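Side-chain contacts in head completion protein gp6 (Enterobacteria phage HK97, PDB 3JVO), which completes the phage head as a thirteen-subunit ring of the head-tail connector, binding portal and gp7 and leaving an open channel for DNA ejection: residues G[7-10]-G[11-15]; G[18-21]-G[22-26]; G[53-57]-G[58-62]. One frame throughout, in Å; residues are numbered along the deposited sequence.

Contact 1 of 3, residues G[7-10]-G[11-15]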
# COMPACT_ATOMS: atom_id res chain seq x y z
N ASP G 7 -21.70 -29.83 -35.99
CA ASP G 7 -22.51 -29.41 -37.14
C ASP G 7 -22.79 -27.93 -37.08
O ASP G 7 -23.23 -27.34 -38.07
CB ASP G 7 -23.86 -30.13 -37.15
CG ASP G 7 -23.75 -31.60 -37.49
OD1 ASP G 7 -22.76 -32.00 -38.16
OD2 ASP G 7 -24.67 -32.35 -37.08
N VAL G 8 -22.58 -27.34 -35.90
CA VAL G 8 -22.77 -25.91 -35.65
C VAL G 8 -21.43 -25.18 -35.87
O VAL G 8 -21.37 -24.21 -36.60
CB VAL G 8 -23.31 -25.69 -34.19
CG1 VAL G 8 -23.51 -24.21 -33.87
CG2 VAL G 8 -24.62 -26.47 -33.96
N ILE G 9 -20.36 -25.66 -35.24
CA ILE G 9 -19.02 -25.11 -35.44
C ILE G 9 -18.08 -26.27 -35.69
O ILE G 9 -17.96 -27.15 -34.85
CB ILE G 9 -18.51 -24.37 -34.19
CG1 ILE G 9 -19.44 -23.23 -33.81
CG2 ILE G 9 -17.04 -23.87 -34.40
CD1 ILE G 9 -19.16 -22.66 -32.43
N SER G 10 -17.39 -26.25 -36.81
CA SER G 10 -16.50 -27.36 -37.16
C SER G 10 -15.34 -27.50 -36.17
O SER G 10 -14.95 -26.54 -35.51
CB SER G 10 -15.94 -27.16 -38.56
OG SER G 10 -15.02 -26.08 -38.54
N LEU G 11 -14.80 -28.70 -36.08
CA LEU G 11 -13.63 -28.97 -35.24
C LEU G 11 -12.45 -28.09 -35.64
O LEU G 11 -11.70 -27.61 -34.79
CB LEU G 11 -13.24 -30.45 -35.34
CG LEU G 11 -12.05 -30.92 -34.51
CD1 LEU G 11 -12.31 -30.62 -33.05
CD2 LEU G 11 -11.81 -32.43 -34.70
N SER G 12 -12.27 -27.92 -36.95
CA SER G 12 -11.28 -27.02 -37.50
C SER G 12 -11.41 -25.60 -36.94
O SER G 12 -10.41 -24.99 -36.57
CB SER G 12 -11.41 -26.98 -39.02
OG SER G 12 -10.47 -26.08 -39.58
N LEU G 13 -12.63 -25.07 -36.86
CA LEU G 13 -12.86 -23.76 -36.28
C LEU G 13 -12.57 -23.71 -34.78
O LEU G 13 -11.95 -22.75 -34.31
CB LEU G 13 -14.27 -23.26 -36.56
CG LEU G 13 -14.51 -22.55 -37.90
CD1 LEU G 13 -15.97 -22.16 -37.98
CD2 LEU G 13 -13.66 -21.31 -38.04
N PHE G 14 -12.99 -24.72 -34.02
CA PHE G 14 -12.64 -24.78 -32.59
C PHE G 14 -11.12 -24.71 -32.39
O PHE G 14 -10.66 -23.97 -31.53
CB PHE G 14 -13.17 -26.05 -31.93
CG PHE G 14 -14.59 -25.97 -31.57
CD1 PHE G 14 -15.03 -25.10 -30.56
CD2 PHE G 14 -15.53 -26.77 -32.23
CE1 PHE G 14 -16.37 -25.02 -30.23
CE2 PHE G 14 -16.88 -26.69 -31.90
CZ PHE G 14 -17.31 -25.81 -30.89
N LYS G 15 -10.37 -25.44 -33.20
CA LYS G 15 -8.92 -25.44 -33.11
C LYS G 15 -8.30 -24.09 -33.43
O LYS G 15 -7.31 -23.72 -32.83
CB LYS G 15 -8.32 -26.50 -34.01
CG LYS G 15 -8.57 -27.94 -33.52
CD LYS G 15 -7.62 -28.87 -34.28
CE LYS G 15 -8.28 -30.16 -34.65
NZ LYS G 15 -7.41 -31.04 -35.55
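The Phe14 ring carries Ile9 on one face. Ile9 CG2 lies over that face, 3.9 Å from the ring centroid and 16° off the ring normal, shifted toward the rim. This is a CH-pi contact. Ile9 CB and CD1 come to the CE2 and CZ side of the ring, CB 3.6 Å from Phe14 CE2. The backbone oxygen Ile9 O is closer still to Phe14 CE2, at 3.2 Å. Ser10 O approaches obliquely, 3.3 Å from Phe14 CD2. Beyond the segments, Phe14 also meets the Phe67 ring and touches Val63 and Leu64 of helix 57-72. The two side chains of Ile9 and Phe14 cross at about a right angle. Ile9 CG2 is shared with Leu13, whose CB lies 3.6 Å away. Leu13 in turn packs on Leu28 of a neighbouring subunit.

Ser10 holds the start of the helix with two oxygens. Its OG sits between the backbone N and the carbonyl carbon (chi1 71°), which turns it back over the first turn. There Ser10 OG accepts from Leu13 N at 3.1 Å. Ser10 O accepts from Phe14 N, also at 3.1 Å, the first regular bond of the helix. The hydroxyl thus serves an amide that has no earlier turn to bond to. Ser10 is the N-cap of helix 11-17. The apolar pair just before the cap and four residues after it, Ile9 and Phe14, is a hydrophobic staple.

Contact 2 of 3, residues G[18-21]-G[22-26]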
# COMPACT_ATOMS: atom_id res chain seq x y z
N ILE G 18 -8.51 -21.62 -30.46
CA ILE G 18 -7.44 -21.77 -29.50
C ILE G 18 -6.03 -21.79 -30.13
O ILE G 18 -5.06 -22.05 -29.42
CB ILE G 18 -7.61 -23.03 -28.64
CG1 ILE G 18 -7.85 -24.28 -29.52
CG2 ILE G 18 -8.72 -22.80 -27.60
CD1 ILE G 18 -7.87 -25.59 -28.74
N GLU G 19 -5.93 -21.51 -31.43
CA GLU G 19 -4.64 -21.50 -32.14
C GLU G 19 -3.87 -22.79 -31.90
O GLU G 19 -2.71 -22.77 -31.54
CB GLU G 19 -3.80 -20.28 -31.73
CG GLU G 19 -4.45 -18.94 -32.13
CD GLU G 19 -3.83 -17.70 -31.45
OE1 GLU G 19 -2.64 -17.75 -31.02
OE2 GLU G 19 -4.53 -16.66 -31.38
N PHE G 20 -4.56 -23.92 -32.08
CA PHE G 20 -4.00 -25.24 -31.80
C PHE G 20 -3.91 -26.02 -33.12
O PHE G 20 -4.92 -26.39 -33.70
CB PHE G 20 -4.88 -25.98 -30.78
CG PHE G 20 -4.26 -27.24 -30.21
CD1 PHE G 20 -3.27 -27.18 -29.24
CD2 PHE G 20 -4.69 -28.50 -30.65
CE1 PHE G 20 -2.70 -28.34 -28.70
CE2 PHE G 20 -4.13 -29.68 -30.12
CZ PHE G 20 -3.13 -29.59 -29.14
N GLU G 21 -2.69 -26.28 -33.58
CA GLU G 21 -2.49 -26.90 -34.90
C GLU G 21 -2.38 -28.43 -34.92
O GLU G 21 -2.68 -29.06 -35.94
CB GLU G 21 -1.30 -26.27 -35.63
CG GLU G 21 -1.66 -24.99 -36.42
CD GLU G 21 -1.54 -23.71 -35.59
OE1 GLU G 21 -1.32 -23.80 -34.35
OE2 GLU G 21 -1.65 -22.60 -36.18
N GLU G 22 -1.96 -29.02 -33.80
CA GLU G 22 -1.76 -30.47 -33.70
C GLU G 22 -3.08 -31.23 -33.79
O GLU G 22 -4.14 -30.71 -33.45
CB GLU G 22 -1.07 -30.81 -32.38
CG GLU G 22 0.23 -30.06 -32.12
CD GLU G 22 0.42 -29.72 -30.65
OE1 GLU G 22 0.23 -30.62 -29.78
OE2 GLU G 22 0.76 -28.55 -30.36
N ASP G 23 -2.99 -32.49 -34.22
CA ASP G 23 -4.17 -33.31 -34.46
C ASP G 23 -4.32 -34.44 -33.44
O ASP G 23 -5.28 -35.21 -33.51
CB ASP G 23 -4.14 -33.88 -35.89
CG ASP G 23 -4.35 -32.81 -36.96
OD1 ASP G 23 -5.12 -31.84 -36.73
OD2 ASP G 23 -3.73 -32.95 -38.05
N ASP G 24 -3.39 -34.52 -32.49
CA ASP G 24 -3.41 -35.57 -31.48
C ASP G 24 -4.29 -35.31 -30.24
O ASP G 24 -4.22 -36.05 -29.26
CB ASP G 24 -1.98 -35.94 -31.07
CG ASP G 24 -1.21 -34.78 -30.43
OD1 ASP G 24 -1.67 -33.62 -30.40
OD2 ASP G 24 -0.09 -35.05 -29.94
N ARG G 25 -5.14 -34.28 -30.30
CA ARG G 25 -6.02 -33.97 -29.18
C ARG G 25 -7.48 -33.80 -29.58
O ARG G 25 -8.25 -33.15 -28.87
CB ARG G 25 -5.54 -32.73 -28.43
CG ARG G 25 -4.28 -32.93 -27.61
CD ARG G 25 -4.51 -33.95 -26.51
NE ARG G 25 -3.28 -34.22 -25.76
CZ ARG G 25 -2.38 -35.13 -26.08
NH1 ARG G 25 -2.53 -35.90 -27.17
NH2 ARG G 25 -1.30 -35.27 -25.32
N ASP G 26 -7.86 -34.40 -30.69
CA ASP G 26 -9.20 -34.20 -31.28
C ASP G 26 -10.32 -34.67 -30.35
O ASP G 26 -11.35 -34.01 -30.24
CB ASP G 26 -9.31 -34.90 -32.64
CG ASP G 26 -8.45 -34.24 -33.73
OD1 ASP G 26 -8.00 -33.09 -33.57
OD2 ASP G 26 -8.24 -34.89 -34.77
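Arg25, which packs its aliphatic root on Phe20, sends its tip back to the preceding residue: Arg25 NH1 donates to Asp24 O at 2.7 Å. The acceptor lies in the guanidinium plane. The donor, however, stands above the carbonyl plane, 52° out of it. Asp24 OD2 is 3.8 Å from the same NH1, a long ion pair with no N-H aimed at it. The bend of the arginine chain at chi2 (-63°) turns the guanidinium away from the ring. Arg25 CB and CG stay by the ring, CB 3.8 Å from Phe20 CE2 and CG 3.8 Å from Phe20 CZ.

Glu22 holds the ring from another quarter. Its backbone N lies over one ring face, offset toward the rim. Glu22 O is 3.5 Å from Phe20 CE2. The Glu22 carboxylate stands above the ring plane on that same side, just outside the CZ and CE1 rim, with Glu22 OE1 3.6 Å from Phe20 CZ. Its plane is turned 44° against the ring, so the two do not stack flat. Phe71 of the same chain meets Phe20 edge-to-face.

The charged ends reach past the loop. Asp23 OD1 and Asp26 OD1 both form salt bridges with Lys15. Glu21 packs on Arg25 of one neighbouring subunit, and Arg25 packs on Gln16 of another. This loop therefore lies at subunit borders of the ring. It is a helix-to-helix connection: a Schellman motif with Glu19 as its C-prime residue ends helix 11-17, and Arg25 takes the N-cap position of helix 26-44.

Contact 3 of 3, residues G[53-57]-G[58-62]; sequences ADIPA and AVKGA
Lys60 CB starts 3.4 Å from Ala57 O, over the first turn of the helix. Lys60 CG runs past Pro56 O at 3.6 Å. Lys60 CD reaches the preceding carbonyl, 4.0 Å from Ile55 O. The chain then bends at chi3 (60°), and CE and NZ lead away from residues 53-57. The lower part of the lysine thus lies along three successive backbone oxygens. Beyond the segments it touches Leu31 of a neighbouring subunit.

The turn beneath is the N-terminal end of helix 57-72, with Pro56 at the N-cap position. Lys60 N donates to Pro56 O at 3.0 Å. Gly61 N follows with a bond of 2.9 Å to Ala57 O. A proline has no side-chain oxygen to cap the early amides. Ala58 N is instead hydrogen-bonded to Asp38 OD2 of a neighbouring subunit, which ties this helix start to the ring assembly.

On another side of the turn, Val59 packs back on the loop. Val59 CG1 is anti to the backbone N (chi1 175°) and meets Ile55 CG2 at 3.8 Å, the two side chains crossing at about a right angle. Val59 CG2 faces Pro56 CD at 4.1 Å, and there the side chains lie side by side, pointing the same way. Ile55 and Val59 both touch Met41 of helix 26-44.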
# COMPACT_ATOMS: atom_id res chain seq x y z
N ALA G 53 -28.47 -25.31 -37.87
CA ALA G 53 -28.66 -24.05 -38.59
C ALA G 53 -29.53 -23.04 -37.83
O ALA G 53 -29.54 -21.85 -38.15
CB ALA G 53 -29.23 -24.31 -39.98
N ASP G 54 -30.25 -23.51 -36.81
CA ASP G 54 -31.05 -22.60 -35.97
C ASP G 54 -30.21 -21.75 -34.99
O ASP G 54 -30.66 -20.70 -34.55
CB ASP G 54 -32.10 -23.39 -35.19
CG ASP G 54 -33.17 -24.00 -36.08
OD1 ASP G 54 -33.33 -23.55 -37.24
OD2 ASP G 54 -33.85 -24.94 -35.60
N ILE G 55 -29.01 -22.21 -34.64
CA ILE G 55 -28.23 -21.53 -33.59
C ILE G 55 -27.74 -20.15 -34.04
O ILE G 55 -27.05 -20.03 -35.06
CB ILE G 55 -27.03 -22.39 -33.07
CG1 ILE G 55 -27.43 -23.87 -32.84
CG2 ILE G 55 -26.45 -21.78 -31.79
CD1 ILE G 55 -28.57 -24.08 -31.87
N PRO G 56 -28.09 -19.09 -33.29
CA PRO G 56 -27.66 -17.75 -33.65
C PRO G 56 -26.15 -17.53 -33.54
O PRO G 56 -25.47 -18.18 -32.72
CB PRO G 56 -28.36 -16.86 -32.62
CG PRO G 56 -29.46 -17.68 -32.06
CD PRO G 56 -28.96 -19.09 -32.09
N ALA G 57 -25.65 -16.59 -34.33
CA ALA G 57 -24.25 -16.23 -34.32
C ALA G 57 -23.75 -15.81 -32.93
O ALA G 57 -22.66 -16.22 -32.54
CB ALA G 57 -23.98 -15.14 -35.36
N ALA G 58 -24.53 -15.03 -32.17
CA ALA G 58 -24.04 -14.58 -30.85
C ALA G 58 -23.83 -15.79 -29.92
O ALA G 58 -22.87 -15.82 -29.13
CB ALA G 58 -25.00 -13.57 -30.21
N VAL G 59 -24.73 -16.78 -30.01
CA VAL G 59 -24.61 -17.99 -29.20
C VAL G 59 -23.37 -18.79 -29.66
O VAL G 59 -22.62 -19.31 -28.85
CB VAL G 59 -25.93 -18.84 -29.21
CG1 VAL G 59 -25.78 -20.16 -28.47
CG2 VAL G 59 -27.07 -18.02 -28.59
N LYS G 60 -23.12 -18.84 -30.96
CA LYS G 60 -21.91 -19.46 -31.43
C LYS G 60 -20.66 -18.78 -30.81
O LYS G 60 -19.72 -19.45 -30.37
CB LYS G 60 -21.89 -19.47 -32.96
CG LYS G 60 -22.84 -20.52 -33.57
CD LYS G 60 -23.03 -20.37 -35.08
CE LYS G 60 -21.71 -20.49 -35.84
NZ LYS G 60 -21.90 -20.55 -37.36
N GLY G 61 -20.69 -17.45 -30.74
CA GLY G 61 -19.65 -16.68 -30.09
C GLY G 61 -19.44 -17.06 -28.64
O GLY G 61 -18.29 -17.22 -28.21
N ALA G 62 -20.53 -17.22 -27.89
CA ALA G 62 -20.41 -17.68 -26.50
C ALA G 62 -19.82 -19.09 -26.37
O ALA G 62 -19.00 -19.34 -25.49
CB ALA G 62 -21.78 -17.58 -25.76

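In the fold
From the N terminus the three contacts follow in series; none nests in or crosses another. Contact 1 turns the chain from helix 5-8 into helix 11-17. Contact 2 carries it from that helix into helix 26-44. Lys15 joins the two, because its backbone O and its amine both reach residues of 18-26. Contact 3 comes after helix 26-44 and opens helix 57-72. It returns to contact 1 in space: Val8 packs on Ile55 and Lys60, and Ile9 reaches Lys60 O. Contacts 2 and 3 stay apart, their centres about 23 Å from each other. Each of the three also touches a neighbouring subunit.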